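Local coordinates for protein Pa14_01140 (Pseudomonas aeruginosa, PDB 6OX6) that acts as the immunity protein of the type VI secretion effector Tas1, and probably prevents early activation of this (p)ppApp-synthesizing toxin, at residues R11-I16 and W27-G32. Numbering follows the deposited sequence.
Sequences RRDIYI and WDHRQG
Asp13 reaches across to His29 just where the hairpin of strands 14-18 and 23-28 opens out. Along the Asp13 side chain, Asp13 CB lies 3.5 Å from Trp27 O, CG stays beside that same oxygen, and OD1 takes two hydrogen bonds from His29. Asp13 OD1 receives His29 N at 3.2 Å and His29 ND1 at 3.1 Å; both donors meet OD1 on its anti side, from opposite faces of the carboxylate and about 30° out of its plane. The imidazole can turn back like this because its CG sits between backbone N and carbonyl carbon (chi1 80°), which also lays one ring face over Arg12 CA. Two acceptor bonds probably offset the nearness of Asp28, whose OD1 is 3.9 Å from Asp13 OD1 and accepts from Gln31 N in an Asx motif. One residue further into the strand, Ile14 and Trp27 form an antiparallel hydrogen-bonded pair, Trp27 N to Ile14 O at 2.8 Å, with Ile14 CG1 against indole CD1. The contact thus ties the exit of helix 7-11 to the end of strand 23-28: Trp27 NE1 bonds Phe9 O in that helix and its side chain touches Ile34 on strand 33-38, while His29 O accepts from Lys415 of the Tas1 chain.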
ATOM      1  N   ARG B  11       9.998 -11.979 -20.950  1.00 45.98           N
ATOM      2  CA  ARG B  11      10.194 -11.438 -22.296  1.00 50.96           C
ATOM      3  C   ARG B  11      11.317 -10.394 -22.487  1.00 44.48           C
ATOM      4  O   ARG B  11      12.031 -10.426 -23.490  1.00 45.78           O
ATOM      5  CB  ARG B  11       8.875 -10.873 -22.833  1.00 55.17           C
ATOM      6  CG  ARG B  11       7.975 -11.910 -23.483  1.00 63.27           C
ATOM      7  CD  ARG B  11       7.277 -11.345 -24.709  1.00 67.97           C
ATOM      8  NE  ARG B  11       6.773  -9.995 -24.477  1.00 72.25           N
ATOM      9  CZ  ARG B  11       5.703  -9.713 -23.740  1.00 73.08           C
ATOM     10  NH1 ARG B  11       5.020 -10.690 -23.158  1.00 71.68           N
ATOM     11  NH2 ARG B  11       5.316  -8.455 -23.583  1.00 71.84           N
ATOM     12  N   ARG B  12      11.466  -9.475 -21.529  1.00 38.39           N
ATOM     13  CA  ARG B  12      12.423  -8.386 -21.647  1.00 38.00           C
ATOM     14  C   ARG B  12      12.604  -7.554 -20.390  1.00 37.29           C
ATOM     15  O   ARG B  12      11.885  -7.722 -19.414  1.00 36.73           O
ATOM     16  CB  ARG B  12      11.850  -7.400 -22.671  1.00 41.06           C
ATOM     17  CG  ARG B  12      10.553  -6.769 -22.178  1.00 40.61           C
ATOM     18  CD  ARG B  12       9.695  -6.156 -23.273  1.00 46.72           C
ATOM     19  NE  ARG B  12       8.296  -6.089 -22.865  1.00 50.02           N
ATOM     20  CZ  ARG B  12       7.770  -5.099 -22.150  1.00 50.11           C
ATOM     21  NH1 ARG B  12       8.523  -4.083 -21.772  1.00 54.65           N
ATOM     22  NH2 ARG B  12       6.491  -5.125 -21.815  1.00 43.76           N
ATOM     23  N   ASP B  13      13.593  -6.664 -20.427  1.00 35.15           N
ATOM     24  CA  ASP B  13      13.765  -5.675 -19.385  1.00 34.21           C
ATOM     25  C   ASP B  13      12.486  -4.870 -19.192  1.00 35.67           C
ATOM     26  O   ASP B  13      11.762  -4.579 -20.146  1.00 31.56           O
ATOM     27  CB  ASP B  13      14.926  -4.747 -19.734  1.00 40.16           C
ATOM     28  CG  ASP B  13      16.287  -5.455 -19.699  1.00 45.13           C
ATOM     29  OD1 ASP B  13      16.350  -6.686 -19.458  1.00 44.06           O
ATOM     30  OD2 ASP B  13      17.303  -4.752 -19.862  1.00 46.30           O
ATOM     31  N   ILE B  14      12.210  -4.522 -17.939  1.00 27.86           N
ATOM     32  CA  ILE B  14      10.993  -3.822 -17.544  1.00 26.24           C
ATOM     33  C   ILE B  14      11.383  -2.665 -16.637  1.00 28.21           C
ATOM     34  O   ILE B  14      12.106  -2.861 -15.645  1.00 25.77           O
ATOM     35  CB  ILE B  14      10.013  -4.758 -16.810  1.00 28.67           C
ATOM     36  CG1 ILE B  14       9.621  -5.960 -17.683  1.00 28.27           C
ATOM     37  CG2 ILE B  14       8.780  -3.972 -16.328  1.00 29.75           C
ATOM     38  CD1 ILE B  14       8.781  -5.603 -18.820  1.00 32.50           C
ATOM     39  N   TYR B  15      10.869  -1.474 -16.944  1.00 24.30           N
ATOM     40  CA  TYR B  15      11.119  -0.272 -16.157  1.00 24.62           C
ATOM     41  C   TYR B  15       9.779   0.261 -15.654  1.00 29.90           C
ATOM     42  O   TYR B  15       8.816   0.366 -16.426  1.00 24.19           O
ATOM     43  CB  TYR B  15      11.869   0.781 -16.985  1.00 27.42           C
ATOM     44  CG  TYR B  15      13.209   0.268 -17.512  1.00 31.80           C
ATOM     45  CD1 TYR B  15      13.282  -0.465 -18.702  1.00 32.26           C
ATOM     46  CD2 TYR B  15      14.391   0.485 -16.803  1.00 34.07           C
ATOM     47  CE1 TYR B  15      14.510  -0.945 -19.193  1.00 35.39           C
ATOM     48  CE2 TYR B  15      15.636   0.024 -17.290  1.00 35.29           C
ATOM     49  CZ  TYR B  15      15.681  -0.688 -18.480  1.00 40.05           C
ATOM     50  OH  TYR B  15      16.909  -1.147 -18.939  1.00 48.07           O
ATOM     51  N   ILE B  16       9.743   0.624 -14.372  1.00 24.43           N
ATOM     52  CA  ILE B  16       8.521   0.840 -13.613  1.00 27.16           C
ATOM     53  C   ILE B  16       8.606   2.173 -12.893  1.00 27.77           C
ATOM     54  O   ILE B  16       9.628   2.467 -12.264  1.00 28.02           O
ATOM     55  CB  ILE B  16       8.335  -0.287 -12.588  1.00 24.70           C
ATOM     56  CG1 ILE B  16       8.116  -1.606 -13.315  1.00 25.27           C
ATOM     57  CG2 ILE B  16       7.241   0.044 -11.642  1.00 23.71           C
ATOM     58  CD1 ILE B  16       8.268  -2.797 -12.402  1.00 29.71           C
ATOM     59  N   TRP B  27      14.122  -3.864 -13.949  1.00 23.74           N
ATOM     60  CA  TRP B  27      14.222  -5.314 -14.020  1.00 23.51           C
ATOM     61  C   TRP B  27      15.121  -5.713 -15.187  1.00 26.68           C
ATOM     62  O   TRP B  27      14.951  -5.238 -16.313  1.00 26.19           O
ATOM     63  CB  TRP B  27      12.824  -5.916 -14.155  1.00 24.62           C
ATOM     64  CG  TRP B  27      12.732  -7.338 -14.640  1.00 27.40           C
ATOM     65  CD1 TRP B  27      12.369  -7.753 -15.890  1.00 29.69           C
ATOM     66  CD2 TRP B  27      12.983  -8.536 -13.877  1.00 30.22           C
ATOM     67  NE1 TRP B  27      12.385  -9.129 -15.956  1.00 30.38           N
ATOM     68  CE2 TRP B  27      12.761  -9.631 -14.734  1.00 29.02           C
ATOM     69  CE3 TRP B  27      13.382  -8.783 -12.552  1.00 26.74           C
ATOM     70  CZ2 TRP B  27      12.911 -10.954 -14.312  1.00 32.10           C
ATOM     71  CZ3 TRP B  27      13.534 -10.099 -12.130  1.00 29.62           C
ATOM     72  CH2 TRP B  27      13.293 -11.169 -13.011  1.00 33.92           C
ATOM     73  N   ASP B  28      16.077  -6.573 -14.916  1.00 27.36           N
ATOM     74  CA  ASP B  28      16.981  -7.117 -15.921  1.00 34.39           C
ATOM     75  C   ASP B  28      16.584  -8.578 -16.097  1.00 34.60           C
ATOM     76  O   ASP B  28      16.796  -9.395 -15.195  1.00 36.65           O
ATOM     77  CB  ASP B  28      18.431  -6.958 -15.452  1.00 43.45           C
ATOM     78  CG  ASP B  28      19.459  -7.481 -16.456  1.00 49.50           C
ATOM     79  OD1 ASP B  28      19.147  -8.361 -17.291  1.00 50.19           O
ATOM     80  OD2 ASP B  28      20.612  -7.027 -16.365  1.00 54.40           O
ATOM     81  N   HIS B  29      15.977  -8.915 -17.235  1.00 33.40           N
ATOM     82  CA  HIS B  29      15.437 -10.267 -17.333  1.00 34.73           C
ATOM     83  C   HIS B  29      16.553 -11.311 -17.450  1.00 35.91           C
ATOM     84  O   HIS B  29      16.443 -12.396 -16.872  1.00 36.59           O
ATOM     85  CB  HIS B  29      14.433 -10.362 -18.483  1.00 38.10           C
ATOM     86  CG  HIS B  29      15.059 -10.503 -19.832  1.00 41.55           C
ATOM     87  ND1 HIS B  29      15.495  -9.422 -20.567  1.00 41.88           N
ATOM     88  CD2 HIS B  29      15.316 -11.600 -20.583  1.00 43.37           C
ATOM     89  CE1 HIS B  29      15.999  -9.845 -21.713  1.00 44.88           C
ATOM     90  NE2 HIS B  29      15.892 -11.162 -21.752  1.00 47.56           N
ATOM     91  N   ARG B  30      17.649 -10.989 -18.143  1.00 37.60           N
ATOM     92  CA  ARG B  30      18.768 -11.926 -18.235  1.00 47.75           C
ATOM     93  C   ARG B  30      19.344 -12.255 -16.859  1.00 48.80           C
ATOM     94  O   ARG B  30      19.479 -13.426 -16.493  1.00 50.01           O
ATOM     95  CB  ARG B  30      19.850 -11.362 -19.147  1.00 53.78           C
ATOM     96  CG  ARG B  30      19.442 -11.311 -20.618  1.00 59.38           C
ATOM     97  CD  ARG B  30      20.601 -10.797 -21.489  1.00 67.55           C
ATOM     98  NE  ARG B  30      21.594 -11.832 -21.824  1.00 75.09           N
ATOM     99  CZ  ARG B  30      22.693 -12.109 -21.112  1.00 78.52           C
ATOM    100  NH1 ARG B  30      22.963 -11.440 -19.994  1.00 78.43           N
ATOM    101  NH2 ARG B  30      23.535 -13.061 -21.518  1.00 81.91           N
ATOM    102  N   GLN B  31      19.686 -11.237 -16.074  1.00 50.11           N
ATOM    103  CA  GLN B  31      20.256 -11.519 -14.762  1.00 50.53           C
ATOM    104  C   GLN B  31      19.205 -11.895 -13.730  1.00 45.39           C
ATOM    105  O   GLN B  31      19.558 -12.462 -12.687  1.00 44.18           O
ATOM    106  CB  GLN B  31      21.069 -10.324 -14.261  1.00 52.03           C
ATOM    107  CG  GLN B  31      22.202  -9.931 -15.203  1.00 60.49           C
ATOM    108  CD  GLN B  31      23.116 -11.101 -15.526  1.00 63.92           C
ATOM    109  OE1 GLN B  31      23.576 -11.808 -14.624  1.00 66.84           O
ATOM    110  NE2 GLN B  31      23.385 -11.309 -16.819  1.00 63.51           N
ATOM    111  N   GLY B  32      17.937 -11.577 -13.984  1.00 40.90           N
ATOM    112  CA  GLY B  32      16.884 -11.837 -13.015  1.00 41.31           C
ATOM    113  C   GLY B  32      16.900 -10.906 -11.819  1.00 39.15           C
ATOM    114  O   GLY B  32      16.503 -11.312 -10.713  1.00 36.44           O
TER